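Local atomic coordinates of dTDP-4-dehydrorhamnose reductase (Yersinia enterocolitica, PDB entry 5U9C), a protein that probably catalyses the NADPH-dependent reduction of dTDP-6-deoxy-L-lyxo-4-hexulose to dTDP-L-rhamnose, the final step of dTDP-L-rhamnose biosynthesis. Residues N38-S43 with F49-A54; A19-A24 with L61-E66; L101-S106 with S139-A144; L150-G155 with C200-W205. All blocks are in the same frame, centred on the assembly; numbering follows the deposited sequence. Where two conformers were deposited one is given.

Contact 1: residues N38-S43 with F49-A54; sequences NTLNLS and FSYITA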
loop_
_atom_site.group_PDB
_atom_site.type_symbol
_atom_site.label_atom_id
_atom_site.label_comp_id
_atom_site.label_asym_id
_atom_site.label_seq_id
_atom_site.Cartn_x
_atom_site.Cartn_y
_atom_site.Cartn_z
ATOM N N ASN D 38 36.732 -26.445 -8.014
ATOM C CA ASN D 38 37.541 -27.335 -7.162
ATOM C C ASN D 38 38.087 -26.667 -5.876
ATOM O O ASN D 38 38.655 -27.359 -5.039
ATOM C CB ASN D 38 38.695 -27.972 -7.954
ATOM C CG ASN D 38 39.696 -26.951 -8.480
ATOM O OD1 ASN D 38 39.387 -25.762 -8.620
ATOM N ND2 ASN D 38 40.903 -27.418 -8.792
ATOM N N THR D 39 37.951 -25.341 -5.733
ATOM C CA THR D 39 38.419 -24.658 -4.515
ATOM C C THR D 39 37.284 -23.917 -3.767
ATOM O O THR D 39 37.278 -23.887 -2.542
ATOM C CB THR D 39 39.580 -23.675 -4.801
ATOM O OG1 THR D 39 39.188 -22.717 -5.795
ATOM C CG2 THR D 39 40.837 -24.418 -5.266
ATOM N N LEU D 40 36.338 -23.324 -4.497
ATOM C CA LEU D 40 35.237 -22.582 -3.882
ATOM C C LEU D 40 33.999 -22.753 -4.753
ATOM O O LEU D 40 34.022 -22.483 -5.957
ATOM C CB LEU D 40 35.615 -21.111 -3.695
ATOM C CG LEU D 40 34.658 -20.248 -2.861
ATOM C CD1 LEU D 40 35.351 -19.019 -2.298
ATOM C CD2 LEU D 40 33.410 -19.868 -3.643
ATOM N N ASN D 41 32.944 -23.267 -4.137
ATOM C CA ASN D 41 31.679 -23.539 -4.798
ATOM C C ASN D 41 30.587 -22.930 -3.900
ATOM O O ASN D 41 30.507 -23.248 -2.707
ATOM C CB ASN D 41 31.545 -25.060 -4.948
ATOM C CG ASN D 41 30.272 -25.502 -5.652
ATOM O OD1 ASN D 41 29.287 -24.749 -5.763
ATOM N ND2 ASN D 41 30.270 -26.768 -6.113
ATOM N N LEU D 42 29.782 -22.027 -4.463
ATOM C CA LEU D 42 28.706 -21.371 -3.708
ATOM C C LEU D 42 27.711 -22.374 -3.140
ATOM O O LEU D 42 27.080 -22.085 -2.130
ATOM C CB LEU D 42 27.963 -20.345 -4.557
ATOM C CG LEU D 42 28.788 -19.170 -5.091
ATOM C CD1 LEU D 42 27.880 -18.242 -5.878
ATOM C CD2 LEU D 42 29.483 -18.406 -4.000
ATOM N N SER D 43 27.578 -23.543 -3.774
ATOM C CA SER D 43 26.665 -24.576 -3.274
ATOM C C SER D 43 27.266 -25.390 -2.134
ATOM O O SER D 43 26.612 -26.277 -1.641
ATOM C CB SER D 43 26.242 -25.534 -4.390
ATOM O OG SER D 43 27.375 -26.200 -4.882
ATOM N N PHE D 49 34.969 -20.933 4.555
ATOM C CA PHE D 49 35.747 -20.299 5.619
ATOM C C PHE D 49 37.176 -20.850 5.737
ATOM O O PHE D 49 38.144 -20.071 5.750
ATOM C CB PHE D 49 35.012 -20.385 6.958
ATOM C CG PHE D 49 35.692 -19.647 8.075
ATOM C CD1 PHE D 49 36.645 -20.287 8.876
ATOM C CD2 PHE D 49 35.380 -18.316 8.338
ATOM C CE1 PHE D 49 37.270 -19.601 9.906
ATOM C CE2 PHE D 49 35.989 -17.637 9.376
ATOM C CZ PHE D 49 36.945 -18.268 10.149
ATOM N N SER D 50 37.316 -22.171 5.803
ATOM C CA SER D 50 38.647 -22.778 5.916
ATOM C C SER D 50 39.517 -22.443 4.724
ATOM O O SER D 50 40.685 -22.102 4.888
ATOM C CB SER D 50 38.568 -24.290 6.065
ATOM O OG SER D 50 37.983 -24.619 7.295
ATOM N N TYR D 51 38.940 -22.521 3.528
ATOM C CA TYR D 51 39.690 -22.220 2.296
ATOM C C TYR D 51 40.181 -20.779 2.261
ATOM O O TYR D 51 41.374 -20.538 2.128
ATOM C CB TYR D 51 38.878 -22.541 1.022
ATOM C CG TYR D 51 39.536 -22.017 -0.222
ATOM C CD1 TYR D 51 40.729 -22.566 -0.697
ATOM C CD2 TYR D 51 38.985 -20.946 -0.907
ATOM C CE1 TYR D 51 41.359 -22.051 -1.839
ATOM C CE2 TYR D 51 39.594 -20.421 -2.026
ATOM C CZ TYR D 51 40.770 -20.967 -2.494
ATOM O OH TYR D 51 41.325 -20.413 -3.613
ATOM N N ILE D 52 39.279 -19.825 2.418
ATOM C CA ILE D 52 39.696 -18.425 2.359
ATOM C C ILE D 52 40.677 -18.013 3.470
ATOM O O ILE D 52 41.671 -17.332 3.186
ATOM C CB ILE D 52 38.491 -17.480 2.302
ATOM C CG1 ILE D 52 37.703 -17.768 1.014
ATOM C CG2 ILE D 52 38.942 -16.020 2.377
ATOM C CD1 ILE D 52 36.504 -16.865 0.821
ATOM N N THR D 53 40.434 -18.440 4.710
ATOM C CA THR D 53 41.307 -18.041 5.810
ATOM C C THR D 53 42.718 -18.582 5.637
ATOM O O THR D 53 43.670 -17.885 5.959
ATOM C CB THR D 53 40.740 -18.387 7.208
ATOM O OG1 THR D 53 40.415 -19.778 7.281
ATOM C CG2 THR D 53 39.488 -17.579 7.474
ATOM N N ALA D 54 42.851 -19.810 5.112
ATOM C CA ALA D 54 44.184 -20.389 4.853
ATOM C C ALA D 54 44.925 -19.626 3.746
ATOM O O ALA D 54 46.160 -19.575 3.769
ATOM C CB ALA D 54 44.104 -21.883 4.520
#
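Thr39 lies across one face of the Tyr51 ring, and this pair carries most of the contact between loop 38-43 and helix segment 49-54. Two atoms of Thr39 cover opposite ends of that face. The carbonyl O of Thr39 sits near the inner rim, 3.7 Å from Tyr51 CG. CB of Thr39 lies toward the hydroxyl end, 3.8 Å from Tyr51 CZ. It makes a CH-pi contact, 4.1 Å from CB of Thr39 to the centroid of the Tyr51 ring and 27° off the ring normal. With chi1 at 170°, Tyr51 turns its ring away from its own backbone N and out beside the loop. No hydrogen bond joins the pair. OG1 of Thr39 is instead bonded to the backbone N of Glu36.

Leu40 continues the contact on the buried side. Its CD1 meets Ile52 CD1 at 4.0 Å and approaches the Tyr51 ring obliquely, 4.3 Å from Tyr51 CD2. CB of Ile52 does not point at the loop, but the extended chain (chi2 -178°) brings CD1 within reach of Leu40.

Further along, the loop is folded by an Asx turn. Asn41 OD1 accepts from Ser43 N at 2.9 Å and from Ser43 OG at 2.6 Å, both above the same face of the amide.

The loop follows strand 31-34, an outer strand of the parallel sheet, and leads into helix 48-55. Leu40 touches Thr11 and Tyr51 touches Leu9, both of strand 7-11. On helix 76-97, Leu42 rests on Ala86 and Ile52 on Ala93.

Contact 2: residues A19-A24 with L61-E66; sequences AYVTSA and LHFAAE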
loop_
_atom_site.group_PDB
_atom_site.type_symbol
_atom_site.label_atom_id
_atom_site.label_comp_id
_atom_site.label_asym_id
_atom_site.label_seq_id
_atom_site.Cartn_x
_atom_site.Cartn_y
_atom_site.Cartn_z
ATOM N N ALA D 19 35.972 -11.286 -15.534
ATOM C CA ALA D 19 36.964 -11.473 -16.593
ATOM C C ALA D 19 37.700 -10.157 -16.883
ATOM O O ALA D 19 38.916 -10.160 -17.056
ATOM C CB ALA D 19 36.317 -12.043 -17.867
ATOM N N TYR D 20 36.963 -9.040 -16.929
ATOM C CA TYR D 20 37.601 -7.751 -17.144
ATOM C C TYR D 20 38.565 -7.455 -15.974
ATOM O O TYR D 20 39.696 -7.059 -16.193
ATOM C CB TYR D 20 36.579 -6.606 -17.271
ATOM C CG TYR D 20 35.737 -6.528 -18.561
ATOM C CD1 TYR D 20 36.257 -5.988 -19.744
ATOM C CD2 TYR D 20 34.399 -6.871 -18.550
ATOM C CE1 TYR D 20 35.465 -5.884 -20.898
ATOM C CE2 TYR D 20 33.603 -6.764 -19.685
ATOM C CZ TYR D 20 34.127 -6.269 -20.852
ATOM O OH TYR D 20 33.291 -6.173 -21.951
ATOM N N VAL D 21 38.114 -7.677 -14.742
ATOM C CA VAL D 21 38.929 -7.389 -13.560
ATOM C C VAL D 21 40.220 -8.218 -13.514
ATOM O O VAL D 21 41.303 -7.657 -13.358
ATOM C CB VAL D 21 38.123 -7.541 -12.246
ATOM C CG1 VAL D 21 39.016 -7.320 -11.035
ATOM C CG2 VAL D 21 36.990 -6.532 -12.216
ATOM N N THR D 22 40.090 -9.538 -13.651
ATOM C CA THR D 22 41.235 -10.463 -13.651
ATOM C C THR D 22 42.260 -10.003 -14.686
ATOM O O THR D 22 43.462 -9.949 -14.417
ATOM C CB THR D 22 40.770 -11.924 -13.940
ATOM O OG1 THR D 22 39.825 -12.345 -12.934
ATOM C CG2 THR D 22 41.933 -12.889 -13.938
ATOM N N SER D 23 41.763 -9.629 -15.858
ATOM C CA SER D 23 42.606 -9.151 -16.939
ATOM C C SER D 23 43.312 -7.835 -16.573
ATOM O O SER D 23 44.527 -7.730 -16.722
ATOM C CB SER D 23 41.767 -9.007 -18.214
ATOM O OG SER D 23 42.517 -8.438 -19.256
ATOM N N ALA D 24 42.564 -6.848 -16.067
ATOM C CA ALA D 24 43.151 -5.553 -15.662
ATOM C C ALA D 24 44.205 -5.727 -14.553
ATOM O O ALA D 24 45.172 -4.980 -14.496
ATOM C CB ALA D 24 42.060 -4.583 -15.195
ATOM N N LEU D 61 37.417 -10.057 -3.685
ATOM C CA LEU D 61 36.469 -9.514 -4.633
ATOM C C LEU D 61 35.433 -10.620 -4.812
ATOM O O LEU D 61 35.721 -11.668 -5.441
ATOM C CB LEU D 61 37.141 -9.198 -5.977
ATOM C CG LEU D 61 38.415 -8.351 -5.920
ATOM C CD1 LEU D 61 38.886 -8.063 -7.318
ATOM C CD2 LEU D 61 38.194 -7.040 -5.189
ATOM N N HIS D 62 34.242 -10.397 -4.272
ATOM C CA HIS D 62 33.177 -11.389 -4.299
ATOM C C HIS D 62 32.146 -11.056 -5.360
ATOM O O HIS D 62 31.221 -10.288 -5.105
ATOM C CB HIS D 62 32.542 -11.532 -2.919
ATOM C CG HIS D 62 31.422 -12.514 -2.889
ATOM N ND1 HIS D 62 31.448 -13.681 -3.624
ATOM C CD2 HIS D 62 30.289 -12.554 -2.151
ATOM C CE1 HIS D 62 30.345 -14.365 -3.386
ATOM N NE2 HIS D 62 29.633 -13.712 -2.486
ATOM N N PHE D 63 32.348 -11.614 -6.563
ATOM C CA PHE D 63 31.450 -11.371 -7.688
ATOM C C PHE D 63 30.543 -12.569 -7.994
ATOM O O PHE D 63 29.548 -12.413 -8.714
ATOM C CB PHE D 63 32.223 -11.026 -8.995
ATOM C CG PHE D 63 33.210 -9.887 -8.884
ATOM C CD1 PHE D 63 32.903 -8.719 -8.218
ATOM C CD2 PHE D 63 34.431 -9.949 -9.567
ATOM C CE1 PHE D 63 33.821 -7.664 -8.148
ATOM C CE2 PHE D 63 35.332 -8.890 -9.528
ATOM C CZ PHE D 63 35.023 -7.742 -8.822
ATOM N N ALA D 64 30.862 -13.756 -7.480
ATOM C CA ALA D 64 30.033 -14.936 -7.785
ATOM C C ALA D 64 28.651 -14.846 -7.118
ATOM O O ALA D 64 28.522 -14.388 -5.979
ATOM C CB ALA D 64 30.738 -16.224 -7.367
ATOM N N ALA D 65 27.626 -15.271 -7.849
ATOM C CA ALA D 65 26.254 -15.229 -7.336
ATOM C C ALA D 65 25.332 -15.965 -8.277
ATOM O O ALA D 65 25.690 -16.178 -9.423
ATOM C CB ALA D 65 25.790 -13.790 -7.236
ATOM N N GLU D 66 24.159 -16.361 -7.786
ATOM C CA GLU D 66 23.141 -16.929 -8.661
ATOM C C GLU D 66 22.383 -15.695 -9.137
ATOM O O GLU D 66 21.698 -15.045 -8.346
ATOM C CB GLU D 66 22.205 -17.886 -7.936
ATOM C CG GLU D 66 21.034 -18.326 -8.806
ATOM C CD GLU D 66 21.492 -18.950 -10.118
ATOM O OE1 GLU D 66 21.283 -18.324 -11.179
ATOM O OE2 GLU D 66 22.131 -20.016 -10.067
#
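Val21 packs on Leu61 and Phe63 in a small, buried, purely apolar contact between a helix and the sheet beneath it. Helix 16-25 supplies Val21. Strand 59-62 supplies Leu61, and the turn just past its end supplies Phe63. No hydrogen bond crosses the interface.

Val21 divides its two methyls between the two partners. CG1 is anti to the backbone N (chi1 177°) and meets Leu61 CD1 at 3.8 Å. CG2, beside the backbone N of Val21, lies 3.9 Å from Phe63 CE2 and 4.1 Å from Phe63 CZ. The Phe63 ring thus takes the methyl obliquely at its outer end. The CB bonds of all three residues point across the interface. Leu61 and Phe63 lie side by side, and the valine rests over the neighbouring ends of both.

His62, between them in sequence, turns to the other side of the sheet. Its ring nitrogens are bonded to Thr11 OG1 and Thr87 OG1. Around the apolar core, Leu61 and Phe63 both rest on Ile10 of strand 7-11. Phe63 also touches Leu104 of strand 100-106 and Ile203 of helix 196-209.

Strand 7-11 and helix 16-25 are joined by a glycine-rich turn, and the Phe63 side chain touches this turn. Gly13, Gly15 and Gly18 fit a Rossmann-type glycine pattern, consistent with the dinucleotide-binding turn of NADP-dependent reductases. Val21 packs this helix on strand 59-62, the neighbour of strand 7-11. A parallel sheet with such a turn between its first strand and first helix is characteristic of the Rossmann fold.

Contact 3: residues L101-S106 with S139-A144; sequences LLYLSS and SSVRNA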
loop_
_atom_site.group_PDB
_atom_site.type_symbol
_atom_site.label_atom_id
_atom_site.label_comp_id
_atom_site.label_asym_id
_atom_site.label_seq_id
_atom_site.Cartn_x
_atom_site.Cartn_y
_atom_site.Cartn_z
ATOM N N LEU D 101 36.946 -6.352 1.784
ATOM C CA LEU D 101 35.999 -7.122 0.994
ATOM C C LEU D 101 35.109 -6.280 0.109
ATOM O O LEU D 101 34.412 -5.378 0.584
ATOM C CB LEU D 101 35.112 -7.938 1.936
ATOM C CG LEU D 101 33.932 -8.723 1.354
ATOM C CD1 LEU D 101 34.381 -9.754 0.335
ATOM C CD2 LEU D 101 33.193 -9.423 2.473
ATOM N N LEU D 102 35.089 -6.615 -1.171
ATOM C CA LEU D 102 34.244 -5.940 -2.135
ATOM C C LEU D 102 33.141 -6.906 -2.497
ATOM O O LEU D 102 33.415 -8.036 -2.884
ATOM C CB LEU D 102 35.041 -5.506 -3.371
ATOM C CG LEU D 102 34.284 -4.956 -4.597
ATOM C CD1 LEU D 102 33.237 -3.945 -4.258
ATOM C CD2 LEU D 102 35.252 -4.345 -5.598
ATOM N N TYR D 103 31.904 -6.473 -2.322
ATOM C CA TYR D 103 30.726 -7.282 -2.643
ATOM C C TYR D 103 29.947 -6.595 -3.753
ATOM O O TYR D 103 29.562 -5.438 -3.622
ATOM C CB TYR D 103 29.825 -7.469 -1.400
ATOM C CG TYR D 103 28.535 -8.247 -1.626
ATOM C CD1 TYR D 103 28.557 -9.524 -2.182
ATOM C CD2 TYR D 103 27.301 -7.754 -1.191
ATOM C CE1 TYR D 103 27.393 -10.259 -2.363
ATOM C CE2 TYR D 103 26.128 -8.491 -1.363
ATOM C CZ TYR D 103 26.189 -9.744 -1.940
ATOM O OH TYR D 103 25.062 -10.498 -2.104
ATOM N N LEU D 104 29.768 -7.301 -4.860
ATOM C CA LEU D 104 28.987 -6.787 -5.973
ATOM C C LEU D 104 27.512 -7.077 -5.691
ATOM O O LEU D 104 27.104 -8.232 -5.635
ATOM C CB LEU D 104 29.401 -7.463 -7.272
ATOM C CG LEU D 104 28.586 -7.092 -8.521
ATOM C CD1 LEU D 104 28.764 -5.612 -8.843
ATOM C CD2 LEU D 104 29.011 -7.964 -9.686
ATOM N N SER D 105 26.723 -6.028 -5.501
ATOM C CA SER D 105 25.277 -6.181 -5.242
ATOM C C SER D 105 24.475 -5.677 -6.444
ATOM O O SER D 105 25.039 -5.447 -7.510
ATOM C CB SER D 105 24.853 -5.523 -3.916
ATOM O OG SER D 105 23.517 -5.925 -3.554
ATOM N N SER D 106 23.173 -5.468 -6.256
ATOM C CA SER D 106 22.270 -5.167 -7.365
ATOM C C SER D 106 21.201 -4.139 -7.058
ATOM O O SER D 106 20.738 -3.999 -5.928
ATOM C CB SER D 106 21.556 -6.484 -7.738
ATOM O OG SER D 106 20.486 -6.318 -8.655
ATOM N N SER D 139 23.823 -7.326 4.152
ATOM C CA SER D 139 23.808 -7.231 5.612
ATOM C C SER D 139 24.973 -8.029 6.200
ATOM O O SER D 139 25.708 -7.517 7.060
ATOM C CB SER D 139 22.492 -7.751 6.207
ATOM O OG SER D 139 21.369 -7.047 5.715
ATOM N N SER D 140 25.166 -9.255 5.696
ATOM C CA SER D 140 26.236 -10.144 6.183
ATOM C C SER D 140 27.604 -9.484 6.052
ATOM O O SER D 140 28.448 -9.593 6.946
ATOM C CB SER D 140 26.255 -11.455 5.395
ATOM O OG SER D 140 25.142 -12.231 5.725
ATOM N N VAL D 141 27.808 -8.800 4.934
ATOM C CA VAL D 141 29.054 -8.107 4.650
ATOM C C VAL D 141 29.253 -6.926 5.618
ATOM O O VAL D 141 30.315 -6.822 6.258
ATOM C CB VAL D 141 29.111 -7.662 3.181
ATOM C CG1 VAL D 141 30.285 -6.721 2.923
ATOM C CG2 VAL D 141 29.190 -8.884 2.269
ATOM N N ARG D 142 28.228 -6.081 5.762
ATOM C CA ARG D 142 28.300 -4.902 6.660
ATOM C C ARG D 142 28.535 -5.233 8.103
ATOM O O ARG D 142 29.375 -4.602 8.747
ATOM C CB ARG D 142 27.019 -4.057 6.625
ATOM C CG ARG D 142 26.858 -3.276 5.363
ATOM C CD ARG D 142 25.893 -2.109 5.538
ATOM N NE ARG D 142 25.653 -1.556 4.222
ATOM C CZ ARG D 142 24.803 -2.079 3.350
ATOM N NH1 ARG D 142 24.679 -1.535 2.149
ATOM N NH2 ARG D 142 24.091 -3.162 3.668
ATOM N N ASN D 143 27.751 -6.181 8.611
ATOM C CA ASN D 143 27.866 -6.619 9.983
ATOM C C ASN D 143 29.261 -7.225 10.312
ATOM O O ASN D 143 29.812 -6.943 11.361
ATOM C CB ASN D 143 26.745 -7.609 10.326
ATOM C CG ASN D 143 25.347 -6.988 10.208
ATOM O OD1 ASN D 143 25.185 -5.828 9.797
ATOM N ND2 ASN D 143 24.328 -7.779 10.531
ATOM N N ALA D 144 29.832 -8.013 9.402
ATOM C CA ALA D 144 31.141 -8.644 9.637
ATOM C C ALA D 144 32.351 -7.733 9.398
ATOM O O ALA D 144 33.276 -7.726 10.205
ATOM C CB ALA D 144 31.277 -9.888 8.771
#
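Val141 is the single residue through which helix segment 139-144 reaches strand segment 101-106, and the close packing is gathered round it. Its two methyls spread over Leu101 and Tyr103. CD2 of Leu101 touches both, 4.0 Å from Val141 CG1 and 4.0 Å from Val141 CG2. CG2 of Val141 also lies against the base of the tyrosine, 4.0 Å from Tyr103 CB and the same from Tyr103 CG. A chi1 of 178° swings the tyrosine ring away from its own N. The ring leans along the strand toward its C-terminal end, and the valine touches it obliquely. All three residues are buried.

The outer side of the helix is different in kind. There Asn143 packs on Asn143 of two neighbouring subunits. Arg142 lies along the flank toward strands 149-154 and 213-217. Its NH1 forms a salt bridge to Glu138 and also reaches Thr214 OG1. Glu138 shares a hydrogen bond with Ser105 OG of the strand as well. Ser140 faces helix 76-97, where its OG bonds to Glu88 OE1.

In the fold, strand 100-106 lies between strands 59-62 and 149-154 of the parallel sheet. Leu101 and Tyr103 face helix 129-144, while Leu102 turns to the opposite side. Helix 76-97 lies alongside, with its Thr87 touching both Val141 and Tyr103.

Contact 4: residues L150-G155 with C200-W205; sequences LIIRAG and CNFIIW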
loop_
_atom_site.group_PDB
_atom_site.type_symbol
_atom_site.label_atom_id
_atom_site.label_comp_id
_atom_site.label_asym_id
_atom_site.label_seq_id
_atom_site.Cartn_x
_atom_site.Cartn_y
_atom_site.Cartn_z
ATOM N N LEU D 150 33.412 -2.760 0.827
ATOM C CA LEU D 150 32.830 -1.909 -0.200
ATOM C C LEU D 150 31.722 -2.708 -0.887
ATOM O O LEU D 150 31.957 -3.823 -1.390
ATOM C CB LEU D 150 33.861 -1.442 -1.219
ATOM C CG LEU D 150 33.312 -0.558 -2.353
ATOM C CD1 LEU D 150 32.595 0.676 -1.821
ATOM C CD2 LEU D 150 34.404 -0.142 -3.322
ATOM N N ILE D 151 30.518 -2.153 -0.883
ATOM C CA ILE D 151 29.366 -2.768 -1.537
ATOM C C ILE D 151 29.004 -1.862 -2.692
ATOM O O ILE D 151 28.767 -0.652 -2.494
ATOM C CB ILE D 151 28.187 -2.897 -0.568
ATOM C CG1 ILE D 151 28.513 -3.967 0.478
ATOM C CG2 ILE D 151 26.900 -3.251 -1.319
ATOM C CD1 ILE D 151 27.599 -3.943 1.687
ATOM N N ILE D 152 29.014 -2.422 -3.898
ATOM C CA ILE D 152 28.676 -1.672 -5.099
ATOM C C ILE D 152 27.427 -2.275 -5.713
ATOM O O ILE D 152 27.377 -3.482 -6.010
ATOM C CB ILE D 152 29.776 -1.709 -6.149
ATOM C CG1 ILE D 152 31.106 -1.227 -5.562
ATOM C CG2 ILE D 152 29.363 -0.861 -7.360
ATOM C CD1 ILE D 152 32.256 -1.296 -6.548
ATOM N N ARG D 153 26.426 -1.441 -5.919
ATOM C CA ARG D 153 25.196 -1.885 -6.549
ATOM C C ARG D 153 25.244 -1.476 -8.012
ATOM O O ARG D 153 25.411 -0.301 -8.337
ATOM C CB ARG D 153 23.964 -1.298 -5.858
ATOM C CG ARG D 153 23.845 -1.634 -4.377
ATOM C CD ARG D 153 22.501 -1.191 -3.809
ATOM N NE ARG D 153 22.336 -1.499 -2.398
ATOM C CZ ARG D 153 22.095 -0.635 -1.411
ATOM N NH1 ARG D 153 21.917 0.670 -1.634
ATOM N NH2 ARG D 153 21.961 -1.102 -0.176
ATOM N N ALA D 154 25.158 -2.478 -8.885
ATOM C CA ALA D 154 25.119 -2.283 -10.335
ATOM C C ALA D 154 23.690 -2.531 -10.808
ATOM O O ALA D 154 22.926 -3.255 -10.169
ATOM C CB ALA D 154 26.066 -3.252 -11.038
ATOM N N GLY D 155 23.341 -1.918 -11.922
ATOM C CA GLY D 155 22.026 -2.065 -12.522
ATOM C C GLY D 155 22.085 -3.157 -13.585
ATOM O O GLY D 155 22.627 -4.242 -13.344
ATOM N N CYS D 200 34.799 -2.066 -13.986
ATOM C CA CYS D 200 36.124 -2.676 -13.801
ATOM C C CYS D 200 37.166 -1.592 -13.458
ATOM O O CYS D 200 37.885 -1.693 -12.486
ATOM C CB CYS D 200 36.547 -3.421 -15.074
ATOM S SG CYS D 200 38.228 -4.080 -15.029
ATOM N N ASN D 201 37.219 -0.546 -14.271
ATOM C CA ASN D 201 38.157 0.544 -14.040
ATOM C C ASN D 201 37.954 1.168 -12.651
ATOM O O ASN D 201 38.938 1.503 -11.976
ATOM C CB ASN D 201 38.031 1.604 -15.136
ATOM C CG ASN D 201 38.455 1.081 -16.516
ATOM O OD1 ASN D 201 39.290 0.175 -16.623
ATOM N ND2 ASN D 201 37.897 1.665 -17.570
ATOM N N PHE D 202 36.693 1.323 -12.245
ATOM C CA PHE D 202 36.379 1.884 -10.941
ATOM C C PHE D 202 36.863 0.958 -9.829
ATOM O O PHE D 202 37.396 1.428 -8.817
ATOM C CB PHE D 202 34.883 2.179 -10.745
ATOM C CG PHE D 202 34.565 2.649 -9.351
ATOM C CD1 PHE D 202 34.759 3.974 -9.000
ATOM C CD2 PHE D 202 34.176 1.755 -8.372
ATOM C CE1 PHE D 202 34.506 4.412 -7.709
ATOM C CE2 PHE D 202 33.949 2.179 -7.073
ATOM C CZ PHE D 202 34.106 3.504 -6.747
ATOM N N ILE D 203 36.678 -0.345 -10.025
ATOM C CA ILE D 203 37.093 -1.330 -9.044
ATOM C C ILE D 203 38.619 -1.307 -8.837
ATOM O O ILE D 203 39.079 -1.410 -7.692
ATOM C CB ILE D 203 36.580 -2.727 -9.407
ATOM C CG1 ILE D 203 35.062 -2.775 -9.175
ATOM C CG2 ILE D 203 37.268 -3.779 -8.562
ATOM C CD1 ILE D 203 34.398 -4.054 -9.621
ATOM N N ILE D 204 39.392 -1.170 -9.921
ATOM C CA ILE D 204 40.858 -1.106 -9.812
ATOM C C ILE D 204 41.232 0.122 -8.960
ATOM O O ILE D 204 42.071 0.046 -8.058
ATOM C CB ILE D 204 41.525 -1.060 -11.207
ATOM C CG1 ILE D 204 41.198 -2.336 -12.009
ATOM C CG2 ILE D 204 43.039 -0.863 -11.096
ATOM C CD1 ILE D 204 41.754 -3.622 -11.424
ATOM N N TRP D 205 40.565 1.236 -9.223
ATOM C CA TRP D 205 40.779 2.460 -8.461
ATOM C C TRP D 205 40.406 2.236 -6.993
ATOM O O TRP D 205 41.139 2.653 -6.097
ATOM C CB TRP D 205 39.964 3.625 -9.067
ATOM C CG TRP D 205 39.996 4.905 -8.271
ATOM C CD1 TRP D 205 40.843 5.955 -8.442
ATOM C CD2 TRP D 205 39.139 5.260 -7.170
ATOM N NE1 TRP D 205 40.572 6.945 -7.521
ATOM C CE2 TRP D 205 39.541 6.540 -6.722
ATOM C CE3 TRP D 205 38.089 4.616 -6.513
ATOM C CZ2 TRP D 205 38.915 7.193 -5.658
ATOM C CZ3 TRP D 205 37.461 5.269 -5.452
ATOM C CH2 TRP D 205 37.878 6.544 -5.037
#
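Ile152 meets Phe202 and Ile203 in the hydrophobic layer between strand 149-154 and helix 196-209. The two run nearly antiparallel, at 169°, with their axes 11.8 Å apart at closest approach. That separation is bridged by side chains.

Contacts with the ring come first. CD1 of Ile152 approaches the edge of the Phe202 ring, near its plane, 3.9 Å from Phe202 CE2 and 4.0 Å from Phe202 CD2. Leu150 adds a looser touch, with its CD2 4.4 Å from Phe202 CE2 and oblique to the ring. The Phe202 side chain points toward the strand. Its ring also meets the ring of Phe217, with the planes at about 40°.

Aliphatic packing is the second kind. The same Ile152 CD1 lies 4.1 Å from Ile203 CG1. Ile203 reaches this methyl although its side chain does not set out straight for the strand. The extended Ile152 (chi2 178°) thus places one methyl between a phenylalanine and an isoleucine.

Polar bonds lie elsewhere. The backbone of Leu150 and Ile152 pairs with strand 100-106, and that of Ile151 with strand 213-217. Arg153 points to the other face of the sheet, where it forms a salt bridge to Glu138 and a hydrogen bond to His216.

With no hydrogen bond or charge across it, the contact depends on buried carbon surfaces and their shape. Helix 196-209 is held here to the sheet by apolar packing, while backbone hydrogen bonds join the strand to its neighbours.

How the contacts relate
From the N terminus, contact 2 opens first, on helix 16-25, and closes at strand 59-62. Contact 1 opens and closes within that span, joining the loop after strand 31-34 to helix 48-55. The two touch where Leu42 packs on Ala64 and Ala65. Contacts 3 and 4 then follow in series, and none of the four cross. Contact 3 ties strand 100-106 to helix 129-144; contact 4 ties the next strand, 149-154, to helix 196-209. Contacts 2 and 4 share one side of the parallel sheet, where Cys200 packs on the backbone of Tyr20. Contact 3 lies on the other side, so helices are fixed to both faces.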